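Local structure of BIFUNCTIONAL PROTEIN Proline utilization A (PutA) (Corynebacterium freiburgense, 5UX5) at residues E532-R535 / Q536-G540; T960-C964 / E965-F969; E864-V868 / G869-I873. The protein catalyses both steps of proline oxidation to glutamate, joining an FAD-dependent proline dehydrogenase and an NAD-dependent aldehyde dehydrogenase in one chain, probably with channelling of the intermediate. One frame throughout, in Å; residues are numbered along the deposited sequence.

Contact 1: residues E532-R535 / Q536-G540; sequences ENIR and QDLLG
A chi1 of 174° swings CG of Arg535 opposite the backbone N and lays the chain alongside Leu539, while Ile534 takes chi1 57°, which sets its CG2 beside its own N, where it meets Asp537. The motif is a helix-to-helix junction in the aldehyde dehydrogenase part: helix 517-533 ends, Ile534 leaves helical geometry, and as N-cap it starts helix 535-544. Its carbonyl O opens the new helix by accepting Leu538 N at 2.7 Å, and Arg535 O follows with Leu539 N at 2.9 Å. The side chains of Arg535 and Leu539 point the same way, CG of Arg535 4.1 Å from CD1 of Leu539. Ile534 crosses Asp537 at about a right angle, CG2 of Ile534 3.6 Å from OD2 of Asp537, and CG1 of Ile534 is 4.3 Å from CG of Leu538. A bend at chi3 turns the guanidinium of buried Arg535 back to Glu532 of helix 517-533; Asp554 and Ser558 of helix 550-574 bind its NH1 and NH2. Glu532 is gripped side-on, both oxygens offering syn lone pairs and lying within 4° of the guanidinium plane: Arg535 NE to Glu532 OE1 is 2.8 Å and Arg535 NH2 to Glu532 OE2 3.1 Å.

Contact 2: residues T960-C964 / E965-F969; sequences TGLRC and ESNVF
The chain folds back on itself here, a loop that doubles back into the first residues of strand 965-980: residues 960-964 curl round and 965-969 return alongside them, bringing the CA atoms of Thr960 and Asn967 to 7.1 Å. Gly961 has positive phi (68°), Arg963 takes helical angles as the chain turns, and Glu965 is extended, which marks the entry into the strand. That strand runs antiparallel to 1056-1064, to which Ser966 and Val968 are bonded through their backbones, while Glu311 of helix 303-313, in the proline dehydrogenase part, accepts the N-H groups of Arg963 and Cys964. Leu962 and Thr960 both point toward the strand. Leu962 slants across Asn967, CD1 of Leu962 3.9 Å from ND2 of Asn967, and Thr960 OG1 comes 4.0 Å from CB of the same asparagine. These are van der Waals contacts. With chi1 65°, SG of Cys964 lies 3.5 Å from N of Glu965. The buried polar ends are satisfied by several partners: Arg875 forms a salt bridge with Glu965 OE2, and Ser1062 and Gln885 bond Asn967 OD1. Within the strand, Asn967 ND2 donates to Glu965 OE1 at 3.0 Å; OE1 accepts through its anti lone pair and lies 5° out of the Asn967 amide plane.

Contact 3: residues E864-V868 / G869-I873; sequences EKVEV and GNAYI
Apolar contacts carry this turn, where Val866 and Val868 close on Ala871 at the helix-to-strand passage of a beta-alpha-beta unit (strand 845-852, helix 856-865, strand 870-873) in the aldehyde dehydrogenase part. Val866, the first residue beyond helical geometry, points toward the strand and brings CG1 to 4.4 Å from CB of Ala871. Val868 comes closer, its CG2 4.0 Å from CB of Ala871. Trp862 of the helix also touches Ala871, so the methyl is met by both the helix and the connection that follows it. Of the backbone interactions, those that fix the strand lie outside the turn: Asn870 is bonded to Leu847 and Gly849 on one neighbouring strand, and Ala871 to Ala1060 on another. Gly869, with phi -75° and psi -38°, breaks the extended course between Val868 and Asn870 and makes the corner. Among polar side chains, Asn870 points away from the valines; its ND2 donates to Pro886 O, while OD1 accepts from Gly888 N and Lys900 NZ. Glu867, also directed away, pairs with Lys891. In Val868, chi1 -59° places CG2 between the backbone N and the carbonyl carbon, which lays this methyl 3.4 Å from the O of Asn870.

Contact 3 is buried throughout, whereas contacts 1 and 2 are only partly so, each with buried residues beside an exposed one. Contacts 2 and 3 are neighbours, their centres 16 Å apart: strands 965-980 and 870-873 both pair with 1056-1064, the first antiparallel and the second parallel to it. Contact 1 stands apart, about 16 Å from contact 2 and 18 Å from contact 3 between nearest atoms, and lies across the chain's centre from contact 3. The chemistry follows the setting: the helix junction combines a salt bridge with helical backbone bonds, contact 2 joins loop and strand by loose van der Waals contacts beside a carboxylate-amide bond inside the strand, and the crossover turn joins through methyl groups.

Contact 1: residues E532-R535 / Q536-G540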
loop_
_atom_site.group_PDB
_atom_site.type_symbol
_atom_site.label_atom_id
_atom_site.label_comp_id
_atom_site.label_asym_id
_atom_site.label_seq_id
_atom_site.Cartn_x
_atom_site.Cartn_y
_atom_site.Cartn_z
ATOM N N GLU A 532 17.707 7.781 -6.295
ATOM C CA GLU A 532 17.514 7.850 -4.846
ATOM C C GLU A 532 18.063 9.155 -4.263
ATOM O O GLU A 532 17.418 9.770 -3.411
ATOM C CB GLU A 532 18.167 6.632 -4.183
ATOM C CG GLU A 532 17.835 6.468 -2.721
ATOM C CD GLU A 532 16.333 6.346 -2.460
ATOM O OE1 GLU A 532 15.723 7.381 -2.071
ATOM O OE2 GLU A 532 15.768 5.229 -2.658
ATOM N N ASN A 533 19.223 9.620 -4.760
ATOM C CA ASN A 533 19.855 10.846 -4.274
ATOM C C ASN A 533 19.005 12.085 -4.537
ATOM O O ASN A 533 19.113 13.073 -3.804
ATOM C CB ASN A 533 21.228 11.027 -4.921
ATOM C CG ASN A 533 22.184 9.918 -4.579
ATOM O OD1 ASN A 533 22.045 9.254 -3.553
ATOM N ND2 ASN A 533 23.136 9.671 -5.466
ATOM N N ILE A 534 18.224 12.093 -5.606
ATOM C CA ILE A 534 17.346 13.213 -5.902
ATOM C C ILE A 534 15.881 12.888 -5.585
ATOM O O ILE A 534 14.979 13.543 -6.114
ATOM C CB ILE A 534 17.515 13.708 -7.346
ATOM C CG1 ILE A 534 17.268 12.582 -8.342
ATOM C CG2 ILE A 534 18.851 14.343 -7.560
ATOM C CD1 ILE A 534 17.246 13.081 -9.744
ATOM N N ARG A 535 15.627 11.912 -4.697
ATOM C CA ARG A 535 14.247 11.623 -4.320
ATOM C C ARG A 535 13.531 12.889 -3.880
ATOM O O ARG A 535 12.365 13.107 -4.227
ATOM C CB ARG A 535 14.177 10.573 -3.198
ATOM C CG ARG A 535 12.738 10.387 -2.708
ATOM C CD ARG A 535 12.548 9.339 -1.618
ATOM N NE ARG A 535 13.014 8.013 -2.012
ATOM C CZ ARG A 535 12.222 7.033 -2.432
ATOM N NH1 ARG A 535 10.913 7.229 -2.531
ATOM N NH2 ARG A 535 12.744 5.856 -2.764
ATOM N N GLN A 536 14.229 13.770 -3.157
ATOM C CA GLN A 536 13.549 14.963 -2.687
ATOM C C GLN A 536 13.373 15.996 -3.780
ATOM O O GLN A 536 12.355 16.697 -3.797
ATOM C CB GLN A 536 14.279 15.546 -1.482
ATOM C CG GLN A 536 13.720 14.971 -0.211
ATOM C CD GLN A 536 14.778 14.563 0.765
ATOM O OE1 GLN A 536 15.472 15.402 1.370
ATOM N NE2 GLN A 536 14.925 13.246 0.928
ATOM N N ASP A 537 14.325 16.101 -4.702
ATOM C CA ASP A 537 14.088 16.920 -5.883
ATOM C C ASP A 537 12.908 16.375 -6.694
ATOM O O ASP A 537 12.087 17.148 -7.208
ATOM C CB ASP A 537 15.354 16.996 -6.736
ATOM C CG ASP A 537 16.484 17.706 -6.038
ATOM O OD1 ASP A 537 16.423 18.949 -5.959
ATOM O OD2 ASP A 537 17.436 17.031 -5.578
ATOM N N LEU A 538 12.811 15.043 -6.846
ATOM C CA LEU A 538 11.687 14.510 -7.600
ATOM C C LEU A 538 10.385 14.826 -6.887
ATOM O O LEU A 538 9.415 15.236 -7.521
ATOM C CB LEU A 538 11.830 12.999 -7.848
ATOM C CG LEU A 538 12.989 12.549 -8.759
ATOM C CD1 LEU A 538 13.108 11.037 -8.803
ATOM C CD2 LEU A 538 12.877 13.107 -10.138
ATOM N N LEU A 539 10.352 14.663 -5.562
ATOM C CA LEU A 539 9.144 14.991 -4.805
ATOM C C LEU A 539 8.761 16.460 -4.992
ATOM O O LEU A 539 7.583 16.791 -5.184
ATOM C CB LEU A 539 9.346 14.646 -3.327
ATOM C CG LEU A 539 9.455 13.136 -3.067
ATOM C CD1 LEU A 539 9.653 12.807 -1.599
ATOM C CD2 LEU A 539 8.238 12.407 -3.622
ATOM N N GLY A 540 9.751 17.349 -4.945
ATOM C CA GLY A 540 9.486 18.755 -5.176
ATOM C C GLY A 540 8.769 19.022 -6.483
ATOM O O GLY A 540 7.787 19.761 -6.519
#

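Contact 2: residues T960-C964 / E965-F969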
loop_
_atom_site.group_PDB
_atom_site.type_symbol
_atom_site.label_atom_id
_atom_site.label_comp_id
_atom_site.label_asym_id
_atom_site.label_seq_id
_atom_site.Cartn_x
_atom_site.Cartn_y
_atom_site.Cartn_z
ATOM N N THR A 960 8.495 -12.790 -4.470
ATOM C CA THR A 960 8.988 -11.966 -3.375
ATOM C C THR A 960 8.886 -12.665 -2.032
ATOM O O THR A 960 9.669 -12.360 -1.126
ATOM C CB THR A 960 8.289 -10.588 -3.335
ATOM O OG1 THR A 960 6.897 -10.742 -3.553
ATOM C CG2 THR A 960 8.862 -9.612 -4.419
ATOM N N GLY A 961 7.931 -13.572 -1.879
ATOM C CA GLY A 961 7.896 -14.456 -0.730
ATOM C C GLY A 961 7.600 -13.821 0.603
ATOM O O GLY A 961 7.987 -14.391 1.623
ATOM N N LEU A 962 6.861 -12.702 0.628
ATOM C CA LEU A 962 6.477 -12.038 1.873
ATOM C C LEU A 962 5.620 -12.948 2.737
ATOM O O LEU A 962 4.827 -13.731 2.224
ATOM C CB LEU A 962 5.657 -10.779 1.590
ATOM C CG LEU A 962 6.256 -9.728 0.676
ATOM C CD1 LEU A 962 5.346 -8.520 0.577
ATOM C CD2 LEU A 962 7.548 -9.337 1.220
ATOM N N ARG A 963 5.745 -12.819 4.068
ATOM C CA ARG A 963 4.851 -13.564 4.958
ATOM C C ARG A 963 3.407 -13.057 4.859
ATOM O O ARG A 963 2.480 -13.844 4.653
ATOM C CB ARG A 963 5.365 -13.500 6.397
ATOM C CG ARG A 963 6.283 -14.670 6.813
ATOM C CD ARG A 963 7.267 -14.328 7.974
ATOM N NE ARG A 963 8.343 -13.429 7.530
ATOM C CZ ARG A 963 8.505 -12.159 7.921
ATOM N NH1 ARG A 963 9.519 -11.439 7.434
ATOM N NH2 ARG A 963 7.654 -11.599 8.791
ATOM N N CYS A 964 3.197 -11.742 4.931
ATOM C CA CYS A 964 1.845 -11.226 5.129
ATOM C C CYS A 964 1.037 -11.101 3.838
ATOM O O CYS A 964 -0.167 -10.828 3.894
ATOM C CB CYS A 964 1.912 -9.851 5.789
ATOM S SG CYS A 964 2.693 -8.648 4.701
ATOM N N GLU A 965 1.657 -11.273 2.680
ATOM C CA GLU A 965 0.960 -11.046 1.425
ATOM C C GLU A 965 1.474 -12.030 0.381
ATOM O O GLU A 965 2.657 -12.026 0.047
ATOM C CB GLU A 965 1.159 -9.610 0.970
ATOM C CG GLU A 965 0.442 -9.236 -0.281
ATOM C CD GLU A 965 0.587 -7.775 -0.580
ATOM O OE1 GLU A 965 1.630 -7.363 -1.157
ATOM O OE2 GLU A 965 -0.342 -7.018 -0.199
ATOM N N SER A 966 0.580 -12.864 -0.132
ATOM C CA SER A 966 0.885 -13.747 -1.251
ATOM C C SER A 966 0.860 -12.957 -2.551
ATOM O O SER A 966 -0.139 -12.313 -2.870
ATOM C CB SER A 966 -0.123 -14.889 -1.308
ATOM O OG SER A 966 0.066 -15.615 -2.497
ATOM N N ASN A 967 1.958 -12.982 -3.296
ATOM C CA ASN A 967 2.037 -12.264 -4.567
ATOM C C ASN A 967 2.448 -13.237 -5.673
ATOM O O ASN A 967 3.633 -13.564 -5.808
ATOM C CB ASN A 967 2.981 -11.070 -4.447
ATOM C CG ASN A 967 2.410 -9.977 -3.517
ATOM O OD1 ASN A 967 1.439 -9.308 -3.872
ATOM N ND2 ASN A 967 3.028 -9.783 -2.351
ATOM N N VAL A 968 1.465 -13.655 -6.487
ATOM C CA VAL A 968 1.593 -14.743 -7.463
ATOM C C VAL A 968 1.677 -14.204 -8.891
ATOM O O VAL A 968 0.931 -13.299 -9.279
ATOM C CB VAL A 968 0.409 -15.722 -7.313
ATOM C CG1 VAL A 968 0.333 -16.671 -8.449
ATOM C CG2 VAL A 968 0.558 -16.497 -6.013
ATOM N N PHE A 969 2.581 -14.786 -9.682
ATOM C CA PHE A 969 2.743 -14.464 -11.097
ATOM C C PHE A 969 2.448 -15.729 -11.887
ATOM O O PHE A 969 3.146 -16.737 -11.734
ATOM C CB PHE A 969 4.156 -13.968 -11.399
ATOM C CG PHE A 969 4.370 -13.610 -12.832
ATOM C CD1 PHE A 969 3.921 -12.399 -13.325
ATOM C CD2 PHE A 969 5.004 -14.497 -13.706
ATOM C CE1 PHE A 969 4.096 -12.079 -14.664
ATOM C CE2 PHE A 969 5.178 -14.182 -15.046
ATOM C CZ PHE A 969 4.715 -12.979 -15.530
#

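Contact 3: residues E864-V868 / G869-I873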
loop_
_atom_site.group_PDB
_atom_site.type_symbol
_atom_site.label_atom_id
_atom_site.label_comp_id
_atom_site.label_asym_id
_atom_site.label_seq_id
_atom_site.Cartn_x
_atom_site.Cartn_y
_atom_site.Cartn_z
ATOM N N GLU A 864 -10.671 -17.625 -10.119
ATOM C CA GLU A 864 -10.729 -18.345 -11.375
ATOM C C GLU A 864 -11.562 -17.610 -12.410
ATOM O O GLU A 864 -11.223 -17.644 -13.592
ATOM C CB GLU A 864 -11.283 -19.760 -11.129
ATOM C CG GLU A 864 -10.976 -20.818 -12.228
ATOM C CD GLU A 864 -9.453 -21.124 -12.404
ATOM O OE1 GLU A 864 -8.604 -20.616 -11.615
ATOM O OE2 GLU A 864 -9.112 -21.906 -13.322
ATOM N N LYS A 865 -12.594 -16.873 -12.000
ATOM C CA LYS A 865 -13.515 -16.326 -12.985
ATOM C C LYS A 865 -13.227 -14.873 -13.367
ATOM O O LYS A 865 -13.690 -14.435 -14.428
ATOM C CB LYS A 865 -14.962 -16.469 -12.491
ATOM N N VAL A 866 -12.439 -14.123 -12.584
ATOM C CA VAL A 866 -12.302 -12.697 -12.870
ATOM C C VAL A 866 -11.303 -12.506 -13.989
ATOM O O VAL A 866 -10.273 -13.188 -14.040
ATOM C CB VAL A 866 -11.888 -11.892 -11.630
ATOM C CG1 VAL A 866 -10.475 -12.258 -11.174
ATOM C CG2 VAL A 866 -12.008 -10.397 -11.951
ATOM N N GLU A 867 -11.591 -11.539 -14.857
ATOM C CA GLU A 867 -10.887 -11.334 -16.116
ATOM C C GLU A 867 -10.184 -9.994 -16.083
ATOM O O GLU A 867 -10.571 -9.073 -16.810
ATOM C CB GLU A 867 -11.847 -11.432 -17.283
ATOM C CG GLU A 867 -12.386 -12.825 -17.454
ATOM C CD GLU A 867 -13.436 -12.932 -18.542
ATOM O OE1 GLU A 867 -13.777 -14.096 -18.899
ATOM O OE2 GLU A 867 -13.873 -11.867 -19.067
ATOM N N VAL A 868 -9.134 -9.916 -15.265
ATOM C CA VAL A 868 -8.300 -8.729 -15.112
ATOM C C VAL A 868 -6.840 -9.155 -15.077
ATOM O O VAL A 868 -6.502 -10.273 -14.676
ATOM C CB VAL A 868 -8.625 -7.937 -13.824
ATOM C CG1 VAL A 868 -10.065 -7.514 -13.822
ATOM C CG2 VAL A 868 -8.275 -8.767 -12.584
ATOM N N GLY A 869 -5.963 -8.248 -15.471
ATOM C CA GLY A 869 -4.565 -8.605 -15.444
ATOM C C GLY A 869 -4.020 -8.599 -14.031
ATOM O O GLY A 869 -3.222 -9.473 -13.672
ATOM N N ASN A 870 -4.472 -7.642 -13.208
ATOM C CA ASN A 870 -4.039 -7.498 -11.814
ATOM C C ASN A 870 -5.243 -7.716 -10.895
ATOM O O ASN A 870 -6.132 -6.862 -10.797
ATOM C CB ASN A 870 -3.399 -6.124 -11.582
ATOM C CG ASN A 870 -1.936 -6.050 -12.051
ATOM O OD1 ASN A 870 -1.656 -5.946 -13.242
ATOM N ND2 ASN A 870 -1.014 -6.079 -11.112
ATOM N N ALA A 871 -5.273 -8.879 -10.251
ATOM C CA ALA A 871 -6.273 -9.241 -9.249
ATOM C C ALA A 871 -5.717 -9.076 -7.823
ATOM O O ALA A 871 -4.539 -9.338 -7.559
ATOM C CB ALA A 871 -6.743 -10.673 -9.473
ATOM N N TYR A 872 -6.559 -8.588 -6.918
ATOM C CA TYR A 872 -6.194 -8.356 -5.521
ATOM C C TYR A 872 -7.290 -8.925 -4.646
ATOM O O TYR A 872 -8.469 -8.878 -5.004
ATOM C CB TYR A 872 -5.999 -6.866 -5.187
ATOM C CG TYR A 872 -4.941 -6.181 -6.011
ATOM C CD1 TYR A 872 -5.258 -5.662 -7.245
ATOM C CD2 TYR A 872 -3.624 -6.037 -5.556
ATOM C CE1 TYR A 872 -4.321 -5.038 -8.011
ATOM C CE2 TYR A 872 -2.664 -5.390 -6.338
ATOM C CZ TYR A 872 -3.039 -4.905 -7.578
ATOM O OH TYR A 872 -2.176 -4.239 -8.420
ATOM N N ILE A 873 -6.907 -9.475 -3.506
ATOM C CA ILE A 873 -7.868 -10.113 -2.629
ATOM C C ILE A 873 -7.730 -9.495 -1.247
ATOM O O ILE A 873 -6.650 -9.528 -0.650
ATOM C CB ILE A 873 -7.671 -11.636 -2.629
ATOM C CG1 ILE A 873 -8.116 -12.145 -4.009
ATOM C CG2 ILE A 873 -8.451 -12.292 -1.519
ATOM C CD1 ILE A 873 -7.423 -13.372 -4.496
#